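Local coordinates for protein-S-isoprenylcysteine O-methyltransferase (Tribolium castaneum, PDB 5V7P), which catalyses the S-adenosyl-L-methionine-dependent methylation of isoprenylated C-terminal cysteine residues of proteins, as an integral enzyme of the endoplasmic reticulum membrane, at residues G6-S9 / L10-T14; A61-I64 / A65-A69; Q90-G93 / G94-S97. All blocks are in the same frame, centred on the assembly; numbering follows the deposited sequence.

Contact 1 (G6-S9 / L10-T14). With MPG ([(Z)-octadec-9-enyl] (2R)-2,3-bis(oxidanyl)propanoate), chain T.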
loop_
_atom_site.group_PDB
_atom_site.type_symbol
_atom_site.label_atom_id
_atom_site.label_comp_id
_atom_site.label_asym_id
_atom_site.label_seq_id
_atom_site.Cartn_x
_atom_site.Cartn_y
_atom_site.Cartn_z
ATOM N N GLY A 6 15.466 -10.549 -3.348
ATOM C CA GLY A 6 15.579 -10.174 -1.949
ATOM C C GLY A 6 16.999 -9.815 -1.557
ATOM O O GLY A 6 17.222 -8.877 -0.787
ATOM N N LYS A 7 17.982 -10.553 -2.082
ATOM C CA LYS A 7 19.374 -10.243 -1.776
ATOM C C LYS A 7 19.811 -8.937 -2.426
ATOM O O LYS A 7 20.620 -8.201 -1.851
ATOM C CB LYS A 7 20.282 -11.389 -2.220
ATOM C CG LYS A 7 20.073 -12.684 -1.450
ATOM C CD LYS A 7 21.258 -13.623 -1.615
ATOM C CE LYS A 7 21.005 -14.971 -0.954
ATOM N NZ LYS A 7 22.176 -15.886 -1.058
ATOM N N ILE A 8 19.293 -8.633 -3.618
ATOM C CA ILE A 8 19.616 -7.366 -4.271
ATOM C C ILE A 8 19.181 -6.199 -3.394
ATOM O O ILE A 8 19.940 -5.250 -3.169
ATOM C CB ILE A 8 18.963 -7.300 -5.665
ATOM C CG1 ILE A 8 19.459 -8.445 -6.561
ATOM C CG2 ILE A 8 19.218 -5.946 -6.328
ATOM C CD1 ILE A 8 20.960 -8.603 -6.613
ATOM N N SER A 9 17.952 -6.257 -2.877
ATOM C CA SER A 9 17.456 -5.165 -2.049
ATOM C C SER A 9 18.248 -5.051 -0.752
ATOM O O SER A 9 18.507 -3.941 -0.272
ATOM C CB SER A 9 15.971 -5.367 -1.755
ATOM O OG SER A 9 15.763 -6.491 -0.917
ATOM N N LEU A 10 18.650 -6.185 -0.175
ATOM C CA LEU A 10 19.369 -6.148 1.096
ATOM C C LEU A 10 20.780 -5.606 0.915
ATOM O O LEU A 10 21.253 -4.805 1.730
ATOM C CB LEU A 10 19.386 -7.548 1.720
ATOM C CG LEU A 10 19.721 -7.715 3.208
ATOM C CD1 LEU A 10 21.217 -7.594 3.471
ATOM C CD2 LEU A 10 18.943 -6.732 4.080
ATOM N N GLN A 11 21.467 -6.018 -0.152
ATOM C CA GLN A 11 22.800 -5.490 -0.416
ATOM C C GLN A 11 22.758 -3.989 -0.669
ATOM O O GLN A 11 23.583 -3.236 -0.139
ATOM C CB GLN A 11 23.421 -6.213 -1.610
ATOM C CG GLN A 11 23.720 -7.681 -1.363
ATOM C CD GLN A 11 24.118 -8.414 -2.630
ATOM O OE1 GLN A 11 23.520 -8.220 -3.689
ATOM N NE2 GLN A 11 25.140 -9.256 -2.530
ATOM N N SER A 12 21.797 -3.533 -1.476
ATOM C CA SER A 12 21.724 -2.116 -1.818
ATOM C C SER A 12 21.281 -1.277 -0.626
ATOM O O SER A 12 21.786 -0.168 -0.420
ATOM C CB SER A 12 20.771 -1.917 -2.997
ATOM O OG SER A 12 21.115 -2.767 -4.073
ATOM N N PHE A 13 20.341 -1.789 0.171
ATOM C CA PHE A 13 19.824 -1.024 1.301
ATOM C C PHE A 13 20.899 -0.808 2.359
ATOM O O PHE A 13 21.118 0.320 2.815
ATOM C CB PHE A 13 18.615 -1.741 1.899
ATOM C CG PHE A 13 18.069 -1.088 3.137
ATOM C CD1 PHE A 13 17.292 0.056 3.051
ATOM C CD2 PHE A 13 18.322 -1.628 4.387
ATOM C CE1 PHE A 13 16.785 0.651 4.188
ATOM C CE2 PHE A 13 17.817 -1.035 5.528
ATOM C CZ PHE A 13 17.048 0.105 5.429
ATOM N N THR A 14 21.582 -1.882 2.762
ATOM C CA THR A 14 22.617 -1.761 3.784
ATOM C C THR A 14 23.852 -1.060 3.233
ATOM O O THR A 14 24.451 -0.218 3.913
ATOM C CB THR A 14 22.985 -3.141 4.332
ATOM O OG1 THR A 14 23.484 -3.966 3.271
ATOM C CG2 THR A 14 21.772 -3.811 4.962
HETATM C C2 MPG T . 24.651 -10.692 -5.803
HETATM C C3 MPG T . 25.019 -10.270 -7.226
HETATM C C4 MPG T . 26.325 -9.478 -7.258
HETATM C C5 MPG T . 26.164 -8.175 -6.478
HETATM C C6 MPG T . 26.696 -6.988 -7.277
HETATM C C7 MPG T . 27.297 -5.963 -6.315
HETATM C C8 MPG T . 27.024 -4.531 -6.785
HETATM C C9 MPG T . 26.608 -3.637 -5.619
HETATM C C10 MPG T . 25.574 -3.959 -4.869
HETATM C C11 MPG T . 25.147 -3.071 -3.704
HETATM C C12 MPG T . 26.257 -2.987 -2.658
HETATM C C13 MPG T . 26.534 -1.520 -2.338
HETATM O O1 MPG T . 23.105 -12.327 -4.989
HETATM C C1 MPG T . 23.209 -11.192 -5.800
HETATM C CXD MPG T . 22.797 -14.730 -5.711
HETATM O O2 MPG T . 22.041 -15.372 -6.700
HETATM C C21 MPG T . 22.693 -15.514 -4.406
HETATM O O3 MPG T . 23.643 -15.034 -3.494
HETATM O O4 MPG T . 21.139 -13.057 -5.781
HETATM C CX3 MPG T . 22.261 -13.317 -5.502
#
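Ser12 reaches back to the carbonyl oxygen of Ile8, one turn earlier in transmembrane helix 4-29, and grips it twice: its OG, tilted out of the carbonyl plane, stands 2.9 Å from Ile8 O, while its backbone N donates to the same oxygen from the opposite face of that plane. Gly6 O also takes two donors, but from two residues and on one face: Ser9 OG and Leu10 N. With chi1 at 68°, Ser9 OG sits between its own N and carbonyl carbon and turns back to Gly6 O at 2.8 Å. On another flank of the helix, Ile8 CD1 comes within 3.9 Å of Gln11 OE1, the two side chains crossing at a slant. Both touch a bound monoacylglycerol-like lipid, Ile8 CD1 at its C1 and Gln11 OE1 at its C2 (3.4 Å). Lys7, extended beyond CG, runs along the lipid headgroup and donates from NZ to O3 at 3.0 Å. Helix 90-113 takes up Ser9 and Phe13, whose ring stacks on Tyr104. The chemistry thus divides the helix: serine hydroxyls spend their protons on backbone carbonyls and can pack against neighbouring helices, whereas Lys7 holds the polar headgroup and Ile8 and Gln11 pack against the first chain carbons.

Contact 2 (A61-I64 / A65-A69)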
loop_
_atom_site.group_PDB
_atom_site.type_symbol
_atom_site.label_atom_id
_atom_site.label_comp_id
_atom_site.label_asym_id
_atom_site.label_seq_id
_atom_site.Cartn_x
_atom_site.Cartn_y
_atom_site.Cartn_z
ATOM N N ALA A 61 16.848 -5.665 -12.030
ATOM C CA ALA A 61 17.510 -5.614 -10.731
ATOM C C ALA A 61 17.765 -4.177 -10.291
ATOM O O ALA A 61 17.663 -3.860 -9.100
ATOM C CB ALA A 61 18.821 -6.397 -10.777
ATOM N N PHE A 62 18.103 -3.293 -11.235
ATOM C CA PHE A 62 18.384 -1.908 -10.874
ATOM C C PHE A 62 17.146 -1.229 -10.305
ATOM O O PHE A 62 17.230 -0.498 -9.310
ATOM C CB PHE A 62 18.901 -1.136 -12.088
ATOM C CG PHE A 62 19.051 0.337 -11.843
ATOM C CD1 PHE A 62 20.178 0.835 -11.210
ATOM C CD2 PHE A 62 18.064 1.223 -12.238
ATOM C CE1 PHE A 62 20.318 2.188 -10.981
ATOM C CE2 PHE A 62 18.200 2.577 -12.009
ATOM C CZ PHE A 62 19.328 3.059 -11.381
ATOM N N ALA A 63 15.985 -1.461 -10.921
ATOM C CA ALA A 63 14.747 -0.888 -10.408
ATOM C C ALA A 63 14.549 -1.243 -8.939
ATOM O O ALA A 63 14.074 -0.421 -8.148
ATOM C CB ALA A 63 13.564 -1.372 -11.247
ATOM N N ILE A 64 14.915 -2.467 -8.556
ATOM C CA ILE A 64 14.830 -2.869 -7.157
ATOM C C ILE A 64 15.967 -2.252 -6.353
ATOM O O ILE A 64 15.756 -1.742 -5.247
ATOM C CB ILE A 64 14.830 -4.406 -7.048
ATOM C CG1 ILE A 64 13.534 -4.975 -7.633
ATOM C CG2 ILE A 64 15.007 -4.858 -5.593
ATOM C CD1 ILE A 64 13.514 -6.489 -7.752
ATOM N N ALA A 65 17.185 -2.284 -6.895
ATOM C CA ALA A 65 18.347 -1.844 -6.135
ATOM C C ALA A 65 18.284 -0.353 -5.825
ATOM O O ALA A 65 18.602 0.064 -4.705
ATOM C CB ALA A 65 19.626 -2.178 -6.901
ATOM N N ILE A 66 17.878 0.466 -6.797
ATOM C CA ILE A 66 17.913 1.910 -6.588
ATOM C C ILE A 66 16.864 2.332 -5.569
ATOM O O ILE A 66 17.082 3.274 -4.797
ATOM C CB ILE A 66 17.737 2.657 -7.925
ATOM C CG1 ILE A 66 18.059 4.145 -7.760
ATOM C CG2 ILE A 66 16.324 2.485 -8.474
ATOM C CD1 ILE A 66 19.519 4.443 -7.473
ATOM N N ARG A 67 15.714 1.658 -5.544
ATOM C CA ARG A 67 14.704 1.973 -4.540
ATOM C C ARG A 67 15.180 1.583 -3.148
ATOM O O ARG A 67 15.006 2.344 -2.189
ATOM C CB ARG A 67 13.390 1.274 -4.886
ATOM C CG ARG A 67 12.667 1.907 -6.059
ATOM C CD ARG A 67 11.547 1.032 -6.588
ATOM N NE ARG A 67 10.751 1.732 -7.591
ATOM C CZ ARG A 67 11.139 1.948 -8.845
ATOM N NH1 ARG A 67 12.322 1.519 -9.265
ATOM N NH2 ARG A 67 10.343 2.597 -9.682
ATOM N N ALA A 68 15.796 0.404 -3.019
ATOM C CA ALA A 68 16.338 -0.009 -1.730
ATOM C C ALA A 68 17.437 0.941 -1.272
ATOM O O ALA A 68 17.505 1.304 -0.092
ATOM C CB ALA A 68 16.865 -1.441 -1.816
ATOM N N ALA A 69 18.309 1.356 -2.195
ATOM C CA ALA A 69 19.359 2.307 -1.846
ATOM C C ALA A 69 18.768 3.647 -1.429
ATOM O O ALA A 69 19.253 4.284 -0.486
ATOM C CB ALA A 69 20.315 2.486 -3.024
#
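Ala65 begins the second half of this stretch of helix 59-84 by setting its CB 3.4 Å from Ala61 O, the carbonyl to which its own N donates. Its methyl faces helix 4-29, where it meets Ile8 and Ser12, and a side chain this small is consistent with the close approach of the two helices there.

Ile66 follows, its N bonded almost straight to Phe62 O. Its side chain lies alongside that of Phe62, both pointing the same way, and its CB rests over one face of the ring as a CH-pi contact, 4.1 Å from the centroid and displaced toward the rim. CG1 runs anti to the backbone N (chi1 -168°) and continues the overlap past Phe62 CZ at 4.0 Å, while CG2 drops back to 3.2 Å from Phe62 O. Tyr50 meets the Phe62 ring edge-to-face and Lys54 adds a cation-pi contact, both from helix 35-56.

Arg67 runs extended from CG to NE and then bends at chi4 (76°), which brings NH1 back to Ala63 O at 2.8 Å. The oxygen lies close to the guanidinium plane, at its edge, and the N-H points to it at 153°. NH1 thereby supplies a donor to Ala63 O where the backbone N of Arg67 stands 3.7 Å away. A leucine in place of Arg67 would probably leave Ala63 O without its side-chain donor. Thr120 and Phe123 also pack on the arginine.

Ala68 donates from its backbone N to Ile64 O at 3.1 Å.

The chemistry is therefore two-sided: apolar groups face the adjoining helices, while the arginine returns one N-H to its own helix, which is likely to ease the cost of placing a charged group in a span that is probably membrane-embedded.

Contact 3 (Q90-G93 / G94-S97). With MPG ([(Z)-octadec-9-enyl] (2R)-2,3-bis(oxidanyl)propanoate), chain S; MPG ([(Z)-octadec-9-enyl] (2R)-2,3-bis(oxidanyl)propanoate), chain B; D10 (decane), chain J.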
loop_
_atom_site.group_PDB
_atom_site.type_symbol
_atom_site.label_atom_id
_atom_site.label_comp_id
_atom_site.label_asym_id
_atom_site.label_seq_id
_atom_site.Cartn_x
_atom_site.Cartn_y
_atom_site.Cartn_z
ATOM N N GLN A 90 14.169 17.943 15.091
ATOM C CA GLN A 90 14.598 16.557 15.268
ATOM C C GLN A 90 13.460 15.565 15.063
ATOM O O GLN A 90 13.695 14.435 14.623
ATOM C CB GLN A 90 15.203 16.378 16.660
ATOM C CG GLN A 90 16.529 17.094 16.842
ATOM C CD GLN A 90 17.054 17.000 18.257
ATOM O OE1 GLN A 90 16.303 17.148 19.221
ATOM N NE2 GLN A 90 18.350 16.747 18.390
ATOM N N ILE A 91 12.228 15.969 15.372
ATOM C CA ILE A 91 11.083 15.078 15.213
ATOM C C ILE A 91 11.008 14.546 13.788
ATOM O O ILE A 91 10.755 13.355 13.563
ATOM C CB ILE A 91 9.789 15.817 15.605
ATOM C CG1 ILE A 91 9.840 16.262 17.070
ATOM C CG2 ILE A 91 8.580 14.950 15.363
ATOM C CD1 ILE A 91 10.133 15.154 18.057
ATOM N N PHE A 92 11.216 15.419 12.802
ATOM C CA PHE A 92 11.046 15.011 11.414
ATOM C C PHE A 92 12.031 13.917 11.027
ATOM O O PHE A 92 11.720 13.079 10.174
ATOM C CB PHE A 92 11.201 16.223 10.498
ATOM C CG PHE A 92 10.581 16.038 9.145
ATOM C CD1 PHE A 92 9.224 16.234 8.960
ATOM C CD2 PHE A 92 11.354 15.666 8.057
ATOM C CE1 PHE A 92 8.648 16.063 7.717
ATOM C CE2 PHE A 92 10.785 15.495 6.812
ATOM C CZ PHE A 92 9.430 15.694 6.640
ATOM N N GLY A 93 13.214 13.902 11.646
ATOM C CA GLY A 93 14.186 12.867 11.334
ATOM C C GLY A 93 13.695 11.476 11.687
ATOM O O GLY A 93 13.842 10.537 10.900
ATOM N N GLY A 94 13.109 11.322 12.876
ATOM C CA GLY A 94 12.575 10.025 13.260
ATOM C C GLY A 94 11.434 9.584 12.367
ATOM O O GLY A 94 11.279 8.395 12.079
ATOM N N TYR A 95 10.619 10.538 11.912
ATOM C CA TYR A 95 9.540 10.218 10.985
ATOM C C TYR A 95 10.091 9.687 9.667
ATOM O O TYR A 95 9.607 8.681 9.136
ATOM C CB TYR A 95 8.677 11.459 10.757
ATOM C CG TYR A 95 7.891 11.441 9.467
ATOM C CD1 TYR A 95 6.659 10.810 9.391
ATOM C CD2 TYR A 95 8.378 12.064 8.324
ATOM C CE1 TYR A 95 5.936 10.793 8.215
ATOM C CE2 TYR A 95 7.662 12.051 7.140
ATOM C CZ TYR A 95 6.441 11.414 7.092
ATOM O OH TYR A 95 5.717 11.395 5.921
ATOM N N MET A 96 11.108 10.358 9.120
ATOM C CA MET A 96 11.718 9.891 7.879
ATOM C C MET A 96 12.225 8.462 8.018
ATOM O O MET A 96 12.019 7.631 7.126
ATOM C CB MET A 96 12.863 10.816 7.477
ATOM C CG MET A 96 12.423 12.198 7.034
ATOM S SD MET A 96 13.805 13.345 6.875
ATOM C CE MET A 96 14.927 12.425 5.825
ATOM N N SER A 97 12.893 8.156 9.131
ATOM C CA SER A 97 13.462 6.824 9.313
ATOM C C SER A 97 12.371 5.766 9.435
ATOM O O SER A 97 12.479 4.687 8.840
ATOM C CB SER A 97 14.367 6.813 10.541
ATOM O OG SER A 97 15.404 7.767 10.407
HETATM C C2 MPG S . 18.109 10.583 20.018
HETATM C C3 MPG S . 17.737 9.973 18.668
HETATM C C4 MPG S . 18.340 8.575 18.538
HETATM C C5 MPG S . 17.423 7.555 19.207
HETATM C C6 MPG S . 16.251 7.231 18.280
HETATM C C7 MPG S . 15.337 6.178 18.913
HETATM C C8 MPG S . 14.717 6.663 20.223
HETATM C C9 MPG S . 13.934 7.953 19.980
HETATM C C10 MPG S . 13.445 8.671 20.969
HETATM C C11 MPG S . 13.616 8.288 22.437
HETATM C C12 MPG S . 14.760 9.098 23.041
HETATM C C13 MPG S . 15.248 8.416 24.318
HETATM C C14 MPG S . 14.071 8.217 25.274
HETATM O O1 MPG S . 16.125 11.893 19.737
HETATM C C1 MPG S . 17.459 11.960 20.156
HETATM C CXD MPG S . 14.164 13.253 18.880
HETATM O O2 MPG S . 13.752 14.593 18.869
HETATM C C21 MPG S . 13.093 12.387 19.540
HETATM O O3 MPG S . 12.360 13.159 20.451
HETATM O O4 MPG S . 15.951 14.085 20.174
HETATM C CX3 MPG S . 15.479 13.131 19.650
HETATM C C2 MPG B . -1.825 9.144 4.217
HETATM C C3 MPG B . -2.436 8.384 5.388
HETATM C C4 MPG B . -2.933 7.007 4.958
HETATM C C5 MPG B . -3.271 6.198 6.190
HETATM C C6 MPG B . -3.914 4.890 5.761
HETATM C C7 MPG B . -2.961 3.991 4.977
HETATM C C8 MPG B . -3.785 3.301 3.905
HETATM C C9 MPG B . -3.002 2.106 3.370
HETATM C C10 MPG B . -2.527 2.038 2.148
HETATM C C11 MPG B . -2.705 3.146 1.110
HETATM C C12 MPG B . -1.518 3.137 0.159
HETATM C C13 MPG B . -1.550 1.895 -0.724
HETATM C C14 MPG B . -0.144 1.655 -1.253
HETATM C C15 MPG B . -0.169 0.579 -2.337
HETATM C C16 MPG B . 0.544 1.076 -3.593
HETATM O O1 MPG B . 0.526 8.885 4.413
HETATM C C1 MPG B . -0.572 8.455 3.676
HETATM C CXD MPG B . 2.547 8.180 5.722
HETATM O O2 MPG B . 2.656 7.958 7.099
HETATM C C21 MPG B . 2.985 9.619 5.410
HETATM O O3 MPG B . 3.133 10.344 6.597
HETATM O O4 MPG B . 0.497 7.022 5.682
HETATM C CX3 MPG B . 1.104 7.961 5.285
HETATM C C1 D10 J . 11.162 16.112 3.178
HETATM C C2 D10 J . 11.212 14.792 2.410
HETATM C C3 D10 J . 10.722 13.647 3.295
HETATM C C4 D10 J . 10.749 12.352 2.486
HETATM C C5 D10 J . 10.234 11.191 3.333
HETATM C C6 D10 J . 10.170 9.937 2.462
HETATM C C7 D10 J . 9.732 8.742 3.305
HETATM C C8 D10 J . 9.300 7.599 2.386
HETATM C C9 D10 J . 10.512 7.068 1.624
#
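Tyr95 N donates to Ile91 O at 3.3 Å and Met96 N to Phe92 O at 3.0 Å, i to i+4 bonds that run helix 90-113 through the Gly93-Gly94 pair, with Ser97 N closing on Gly93 O. The two glycines contribute backbone alone, and the side chains gather around Phe92. Its CG is anti to the backbone N (chi1 -159°), which lays the ring beside that of Tyr95: Tyr95 CD2 stands over one Phe92 face, 4.1 Å from CE1, with the planes inclined at 47°. Met96 SD approaches the CD2-CE2 side of the ring obliquely, 3.6 Å from Phe92 CD2, a Met-aromatic contact. Decane C1 approaches Phe92 CE2 at 3.7 Å. The hydroxyl of Tyr95 pairs with O3 of a bound lipid at 2.9 Å and is also hydrogen-bonded to Trp139 NE1, which ties the lipid headgroup to helix 129-148. At the other end, Ile91 CD1 and Gln90 CB touch a second lipid. Among the neighbouring helices, Met96 packs on helix 59-84, where Ser97 OG bonds to Leu75 O, Phe92 meets Trp139, Phe142 and Phe143 of helix 129-148, and Ile91 leans on His156 and Ser159 of helix 156-180.

In the fold
The three contacts come in series along the chain, each within a short piece of its own transmembrane helix: 4-29, 59-84 and 90-113. Contacts 1 and 2 form one neighbourhood, their centres 8 Å apart, where helix 4-29 packs on helix 59-84: Ser12 OG meets Ala65 CB at 3.2 Å and Ser9 O meets Ala68 CB. Contact 3 stands apart, its centre 23 Å from each of the others, with nearest atoms about 7 Å from contact 1 and about 11 Å from contact 2. Ser9 and Phe13 nonetheless touch helix 90-113, and Ser97 and Leu75 tie contact 3 to helix 59-84, so the three helices are mutually joined, away from the annotated S-adenosyl-L-methionine site. Contacts 1 and 3 border bound lipid.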